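Type II toxin-antitoxin system RelE/ParE family toxin (Pyrococcus horikoshii, PDB 1WMI) probably acts as the RelE-type toxin of a type II toxin-antitoxin pair, a family whose RelE members cut messenger RNA on the ribosome. Local coordinates at residues A[2-11]-A[72-82]. Numbering follows the deposited sequence.
Sequences TYRVKIHKQV and WKDKVIKILKL
Ile7 and Ile79 stand as neighbours, Ile7 CG1 to Ile79 CG1 at 4.0 Å, where strands 4-8 and 76-82 run parallel. Five backbone hydrogen bonds join the two segments, from Arg4 N to Lys75 O, just ahead of the second strand, through to His8 N to Ile79 O. Branched Val5, Ile7, Ile77 and Ile79 suit extended chain and share one face, packed against helix 20-33. The face with Arg4, Lys6, Val76 and Lys78 is more polar; there Lys6 lays its aliphatic CD across Val76 CG1 (4.1 Å). A chi1 of -64° swings the Tyr3 ring alongside Lys75, Tyr3 CD1 3.8 Å from Lys75 CB. Tyr3 suits this place because its OH reaches the Trp72 ring edge at CZ3 (3.4 Å) and hydrogen-bonds a polar side chain of another protein's chain. At the strand's end His8 is the N-cap: its ND1 accepts from Gln10 N in the ring plane (3.0 Å). In the first turn of helix 9-15, compact Val11 points back to the partner strand, Val11 CG2 3.3 Å from Leu80 O. Strand 4-8 also pairs antiparallel with the other protein's chain, extending the sheet. The first strand, added parallel to the last in an otherwise antiparallel sheet backed by helices, characterises the RelE/ParE toxin fold.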
ATOM      1  N   THR A   2     -21.889   0.985  12.408  1.00 48.29           N
ATOM      2  CA  THR A   2     -20.911   1.897  13.013  1.00 44.25           C
ATOM      3  C   THR A   2     -20.740   3.232  12.280  1.00 39.76           C
ATOM      4  O   THR A   2     -20.948   4.292  12.863  1.00 41.65           O
ATOM      5  CB  THR A   2     -19.506   1.249  13.123  1.00 44.92           C
ATOM      6  OG1 THR A   2     -19.618  -0.081  13.641  1.00 48.12           O
ATOM      7  CG2 THR A   2     -18.626   2.061  14.063  1.00 45.34           C
ATOM      8  N   TYR A   3     -20.360   3.175  11.007  1.00 35.78           N
ATOM      9  CA  TYR A   3     -20.145   4.381  10.209  1.00 31.91           C
ATOM     10  C   TYR A   3     -21.145   4.503   9.063  1.00 30.55           C
ATOM     11  O   TYR A   3     -21.530   3.514   8.453  1.00 28.73           O
ATOM     12  CB  TYR A   3     -18.730   4.380   9.615  1.00 29.58           C
ATOM     13  CG  TYR A   3     -17.611   4.441  10.630  1.00 27.84           C
ATOM     14  CD1 TYR A   3     -17.089   5.664  11.055  1.00 28.87           C
ATOM     15  CD2 TYR A   3     -17.099   3.279  11.190  1.00 26.67           C
ATOM     16  CE1 TYR A   3     -16.077   5.721  12.014  1.00 28.24           C
ATOM     17  CE2 TYR A   3     -16.096   3.323  12.144  1.00 29.35           C
ATOM     18  CZ  TYR A   3     -15.593   4.545  12.554  1.00 28.32           C
ATOM     19  OH  TYR A   3     -14.601   4.567  13.499  1.00 30.56           O
ATOM     20  N   ARG A   4     -21.553   5.729   8.765  1.00 31.46           N
ATOM     21  CA  ARG A   4     -22.479   5.965   7.672  1.00 33.01           C
ATOM     22  C   ARG A   4     -21.613   6.228   6.437  1.00 32.36           C
ATOM     23  O   ARG A   4     -20.724   7.088   6.466  1.00 28.89           O
ATOM     24  CB  ARG A   4     -23.358   7.173   7.991  1.00 37.43           C
ATOM     25  CG  ARG A   4     -24.673   7.210   7.236  1.00 44.89           C
ATOM     26  CD  ARG A   4     -25.707   8.024   8.018  1.00 52.32           C
ATOM     27  NE  ARG A   4     -27.045   7.988   7.425  1.00 57.21           N
ATOM     28  CZ  ARG A   4     -27.419   8.702   6.367  1.00 59.76           C
ATOM     29  NH1 ARG A   4     -28.660   8.598   5.902  1.00 61.81           N
ATOM     30  NH2 ARG A   4     -26.558   9.524   5.779  1.00 59.12           N
ATOM     31  N   VAL A   5     -21.853   5.467   5.370  1.00 29.19           N
ATOM     32  CA  VAL A   5     -21.082   5.612   4.142  1.00 28.99           C
ATOM     33  C   VAL A   5     -21.859   6.336   3.055  1.00 30.48           C
ATOM     34  O   VAL A   5     -23.002   5.981   2.743  1.00 28.42           O
ATOM     35  CB  VAL A   5     -20.647   4.231   3.582  1.00 29.22           C
ATOM     36  CG1 VAL A   5     -19.783   4.414   2.348  1.00 26.50           C
ATOM     37  CG2 VAL A   5     -19.884   3.457   4.642  1.00 28.82           C
ATOM     38  N   LYS A   6     -21.227   7.353   2.478  1.00 31.27           N
ATOM     39  CA  LYS A   6     -21.846   8.132   1.411  1.00 33.25           C
ATOM     40  C   LYS A   6     -20.970   8.103   0.159  1.00 33.98           C
ATOM     41  O   LYS A   6     -19.742   7.994   0.229  1.00 31.91           O
ATOM     42  CB  LYS A   6     -22.076   9.580   1.866  1.00 34.53           C
ATOM     43  CG  LYS A   6     -23.107   9.718   2.984  1.00 38.15           C
ATOM     44  CD  LYS A   6     -23.064  11.102   3.632  1.00 43.13           C
ATOM     45  CE  LYS A   6     -23.563  12.216   2.708  1.00 44.16           C
ATOM     46  NZ  LYS A   6     -25.046  12.414   2.747  1.00 47.28           N
ATOM     47  N   ILE A   7     -21.621   8.195  -0.990  1.00 35.76           N
ATOM     48  CA  ILE A   7     -20.925   8.165  -2.260  1.00 37.27           C
ATOM     49  C   ILE A   7     -21.250   9.425  -3.036  1.00 37.35           C
ATOM     50  O   ILE A   7     -22.402   9.856  -3.079  1.00 36.74           O
ATOM     51  CB  ILE A   7     -21.355   6.938  -3.079  1.00 37.37           C
ATOM     52  CG1 ILE A   7     -21.295   5.692  -2.194  1.00 37.17           C
ATOM     53  CG2 ILE A   7     -20.448   6.775  -4.280  1.00 36.55           C
ATOM     54  CD1 ILE A   7     -21.649   4.424  -2.903  1.00 38.70           C
ATOM     55  N   HIS A   8     -20.227  10.023  -3.638  1.00 38.24           N
ATOM     56  CA  HIS A   8     -20.436  11.231  -4.414  1.00 38.10           C
ATOM     57  C   HIS A   8     -21.134  10.830  -5.703  1.00 38.18           C
ATOM     58  O   HIS A   8     -20.865   9.766  -6.260  1.00 36.71           O
ATOM     59  CB  HIS A   8     -19.108  11.926  -4.715  1.00 38.94           C
ATOM     60  CG  HIS A   8     -19.272  13.262  -5.375  1.00 39.50           C
ATOM     61  ND1 HIS A   8     -19.808  13.402  -6.633  1.00 39.91           N
ATOM     62  CD2 HIS A   8     -19.007  14.512  -4.933  1.00 39.34           C
ATOM     63  CE1 HIS A   8     -19.870  14.688  -6.941  1.00 37.94           C
ATOM     64  NE2 HIS A   8     -19.391  15.379  -5.925  1.00 38.24           N
ATOM     65  N   LYS A   9     -22.037  11.692  -6.158  1.00 40.07           N
ATOM     66  CA  LYS A   9     -22.829  11.472  -7.366  1.00 40.82           C
ATOM     67  C   LYS A   9     -22.029  10.987  -8.567  1.00 39.18           C
ATOM     68  O   LYS A   9     -22.424  10.025  -9.228  1.00 38.32           O
ATOM     69  CB  LYS A   9     -23.557  12.762  -7.747  1.00 44.52           C
ATOM     70  CG  LYS A   9     -25.013  12.584  -8.151  1.00 47.47           C
ATOM     71  CD  LYS A   9     -25.912  12.313  -6.951  1.00 51.01           C
ATOM     72  CE  LYS A   9     -27.319  12.857  -7.211  1.00 53.65           C
ATOM     73  NZ  LYS A   9     -28.287  12.525  -6.130  1.00 53.52           N
ATOM     74  N   GLN A  10     -20.911  11.652  -8.852  1.00 37.49           N
ATOM     75  CA  GLN A  10     -20.086  11.279  -9.993  1.00 37.07           C
ATOM     76  C   GLN A  10     -19.472   9.888  -9.858  1.00 35.65           C
ATOM     77  O   GLN A  10     -19.195   9.236 -10.859  1.00 34.22           O
ATOM     78  CB  GLN A  10     -18.977  12.314 -10.221  1.00 39.41           C
ATOM     79  CG  GLN A  10     -19.460  13.752 -10.441  1.00 41.08           C
ATOM     80  CD  GLN A  10     -20.578  13.878 -11.478  1.00 42.29           C
ATOM     81  OE1 GLN A  10     -20.534  13.257 -12.540  1.00 42.66           O
ATOM     82  NE2 GLN A  10     -21.576  14.703 -11.173  1.00 43.86           N
ATOM     83  N   VAL A  11     -19.242   9.441  -8.624  1.00 35.70           N
ATOM     84  CA  VAL A  11     -18.690   8.106  -8.392  1.00 33.23           C
ATOM     85  C   VAL A  11     -19.761   7.087  -8.752  1.00 31.67           C
ATOM     86  O   VAL A  11     -19.494   6.108  -9.449  1.00 29.88           O
ATOM     87  CB  VAL A  11     -18.284   7.891  -6.904  1.00 35.01           C
ATOM     88  CG1 VAL A  11     -18.067   6.396  -6.626  1.00 30.14           C
ATOM     89  CG2 VAL A  11     -17.005   8.671  -6.596  1.00 31.59           C
ATOM     90  N   TRP A  72     -14.223  11.309  11.688  1.00 38.89           N
ATOM     91  CA  TRP A  72     -14.337  10.580  12.938  1.00 40.70           C
ATOM     92  C   TRP A  72     -15.373  11.136  13.894  1.00 42.22           C
ATOM     93  O   TRP A  72     -16.037  10.376  14.589  1.00 42.93           O
ATOM     94  CB  TRP A  72     -12.977  10.518  13.631  1.00 40.09           C
ATOM     95  CG  TRP A  72     -11.915   9.915  12.765  1.00 38.27           C
ATOM     96  CD1 TRP A  72     -11.033  10.584  11.971  1.00 38.41           C
ATOM     97  CD2 TRP A  72     -11.637   8.518  12.589  1.00 34.80           C
ATOM     98  NE1 TRP A  72     -10.219   9.695  11.311  1.00 38.13           N
ATOM     99  CE2 TRP A  72     -10.565   8.420  11.671  1.00 36.64           C
ATOM    100  CE3 TRP A  72     -12.186   7.341  13.113  1.00 31.96           C
ATOM    101  CZ2 TRP A  72     -10.029   7.188  11.266  1.00 38.16           C
ATOM    102  CZ3 TRP A  72     -11.656   6.117  12.713  1.00 34.27           C
ATOM    103  CH2 TRP A  72     -10.586   6.049  11.796  1.00 37.35           C
ATOM    104  N   LYS A  73     -15.518  12.458  13.920  1.00 45.06           N
ATOM    105  CA  LYS A  73     -16.471  13.114  14.813  1.00 45.00           C
ATOM    106  C   LYS A  73     -17.908  12.712  14.512  1.00 43.52           C
ATOM    107  O   LYS A  73     -18.657  12.325  15.409  1.00 43.38           O
ATOM    108  CB  LYS A  73     -16.334  14.634  14.698  1.00 48.09           C
ATOM    109  CG  LYS A  73     -17.003  15.415  15.827  1.00 52.34           C
ATOM    110  CD  LYS A  73     -18.174  16.265  15.338  1.00 54.79           C
ATOM    111  CE  LYS A  73     -19.466  15.476  15.224  1.00 57.67           C
ATOM    112  NZ  LYS A  73     -20.105  15.170  16.530  1.00 59.14           N
ATOM    113  N   ASP A  74     -18.288  12.801  13.243  1.00 43.92           N
ATOM    114  CA  ASP A  74     -19.642  12.457  12.817  1.00 44.75           C
ATOM    115  C   ASP A  74     -19.780  10.996  12.396  1.00 42.99           C
ATOM    116  O   ASP A  74     -20.893  10.509  12.198  1.00 42.71           O
ATOM    117  CB  ASP A  74     -20.057  13.340  11.640  1.00 48.30           C
ATOM    118  CG  ASP A  74     -20.012  14.816  11.966  1.00 51.48           C
ATOM    119  OD1 ASP A  74     -19.452  15.583  11.158  1.00 53.16           O
ATOM    120  OD2 ASP A  74     -20.554  15.217  13.014  1.00 54.64           O
ATOM    121  N   LYS A  75     -18.652  10.307  12.257  1.00 41.19           N
ATOM    122  CA  LYS A  75     -18.641   8.909  11.828  1.00 40.47           C
ATOM    123  C   LYS A  75     -19.205   8.813  10.407  1.00 37.38           C
ATOM    124  O   LYS A  75     -20.091   8.020  10.122  1.00 35.82           O
ATOM    125  CB  LYS A  75     -19.460   8.038  12.789  1.00 43.32           C
ATOM    126  CG  LYS A  75     -18.881   7.973  14.201  1.00 48.95           C
ATOM    127  CD  LYS A  75     -19.425   6.789  14.995  1.00 52.76           C
ATOM    128  CE  LYS A  75     -20.902   6.941  15.334  1.00 54.83           C
ATOM    129  NZ  LYS A  75     -21.374   5.792  16.165  1.00 58.26           N
ATOM    130  N   VAL A  76     -18.683   9.647   9.517  1.00 36.63           N
ATOM    131  CA  VAL A  76     -19.129   9.662   8.134  1.00 35.00           C
ATOM    132  C   VAL A  76     -17.967   9.377   7.201  1.00 34.63           C
ATOM    133  O   VAL A  76     -16.924  10.034   7.275  1.00 35.70           O
ATOM    134  CB  VAL A  76     -19.745  11.029   7.763  1.00 35.16           C
ATOM    135  CG1 VAL A  76     -19.983  11.118   6.273  1.00 35.67           C
ATOM    136  CG2 VAL A  76     -21.046  11.213   8.498  1.00 35.05           C
ATOM    137  N   ILE A  77     -18.150   8.380   6.343  1.00 32.25           N
ATOM    138  CA  ILE A  77     -17.141   7.990   5.368  1.00 30.73           C
ATOM    139  C   ILE A  77     -17.683   8.394   4.006  1.00 31.06           C
ATOM    140  O   ILE A  77     -18.808   8.047   3.645  1.00 32.51           O
ATOM    141  CB  ILE A  77     -16.893   6.466   5.390  1.00 30.22           C
ATOM    142  CG1 ILE A  77     -16.324   6.060   6.755  1.00 27.57           C
ATOM    143  CG2 ILE A  77     -15.938   6.070   4.267  1.00 26.57           C
ATOM    144  CD1 ILE A  77     -15.903   4.614   6.839  1.00 24.71           C
ATOM    145  N   LYS A  78     -16.897   9.144   3.249  1.00 31.02           N
ATOM    146  CA  LYS A  78     -17.368   9.581   1.948  1.00 30.44           C
ATOM    147  C   LYS A  78     -16.451   9.060   0.880  1.00 29.47           C
ATOM    148  O   LYS A  78     -15.235   9.195   0.986  1.00 29.25           O
ATOM    149  CB  LYS A  78     -17.413  11.111   1.867  1.00 30.08           C
ATOM    150  CG  LYS A  78     -18.315  11.779   2.892  1.00 33.44           C
ATOM    151  CD  LYS A  78     -18.335  13.290   2.701  1.00 36.01           C
ATOM    152  CE  LYS A  78     -19.061  13.979   3.833  1.00 37.23           C
ATOM    153  NZ  LYS A  78     -19.113  15.446   3.609  1.00 41.34           N
ATOM    154  N   ILE A  79     -17.046   8.441  -0.136  1.00 28.10           N
ATOM    155  CA  ILE A  79     -16.291   7.926  -1.263  1.00 26.76           C
ATOM    156  C   ILE A  79     -16.166   9.136  -2.181  1.00 27.15           C
ATOM    157  O   ILE A  79     -17.140   9.558  -2.796  1.00 26.04           O
ATOM    158  CB  ILE A  79     -17.060   6.796  -1.993  1.00 26.53           C
ATOM    159  CG1 ILE A  79     -17.458   5.697  -0.996  1.00 25.46           C
ATOM    160  CG2 ILE A  79     -16.213   6.239  -3.138  1.00 21.60           C
ATOM    161  CD1 ILE A  79     -16.302   4.998  -0.322  1.00 25.94           C
ATOM    162  N   LEU A  80     -14.971   9.707  -2.248  1.00 30.30           N
ATOM    163  CA  LEU A  80     -14.733  10.882  -3.073  1.00 33.13           C
ATOM    164  C   LEU A  80     -14.590  10.617  -4.570  1.00 34.61           C
ATOM    165  O   LEU A  80     -15.284  11.241  -5.373  1.00 36.48           O
ATOM    166  CB  LEU A  80     -13.511  11.645  -2.557  1.00 34.26           C
ATOM    167  CG  LEU A  80     -13.691  12.363  -1.211  1.00 36.34           C
ATOM    168  CD1 LEU A  80     -15.032  13.095  -1.181  1.00 36.66           C
ATOM    169  CD2 LEU A  80     -13.642  11.366  -0.091  1.00 36.27           C
ATOM    170  N   LYS A  81     -13.692   9.714  -4.959  1.00 35.03           N
ATOM    171  CA  LYS A  81     -13.514   9.425  -6.380  1.00 36.29           C
ATOM    172  C   LYS A  81     -12.798   8.113  -6.672  1.00 35.71           C
ATOM    173  O   LYS A  81     -12.276   7.457  -5.771  1.00 33.90           O
ATOM    174  CB  LYS A  81     -12.755  10.564  -7.067  1.00 38.59           C
ATOM    175  CG  LYS A  81     -11.290  10.642  -6.685  1.00 40.02           C
ATOM    176  CD  LYS A  81     -10.536  11.614  -7.568  1.00 40.81           C
ATOM    177  CE  LYS A  81     -10.516  11.158  -9.018  1.00 41.67           C
ATOM    178  NZ  LYS A  81      -9.690  12.086  -9.853  1.00 42.07           N
ATOM    179  N   LEU A  82     -12.789   7.744  -7.952  1.00 36.61           N
ATOM    180  CA  LEU A  82     -12.151   6.515  -8.409  1.00 38.36           C
ATOM    181  C   LEU A  82     -10.949   6.867  -9.259  1.00 40.12           C
ATOM    182  O   LEU A  82     -10.874   7.966  -9.807  1.00 41.59           O
ATOM    183  CB  LEU A  82     -13.119   5.691  -9.253  1.00 36.18           C
ATOM    184  CG  LEU A  82     -14.491   5.395  -8.652  1.00 37.67           C
ATOM    185  CD1 LEU A  82     -15.288   4.529  -9.618  1.00 39.93           C
ATOM    186  CD2 LEU A  82     -14.321   4.696  -7.311  1.00 38.72           C
TER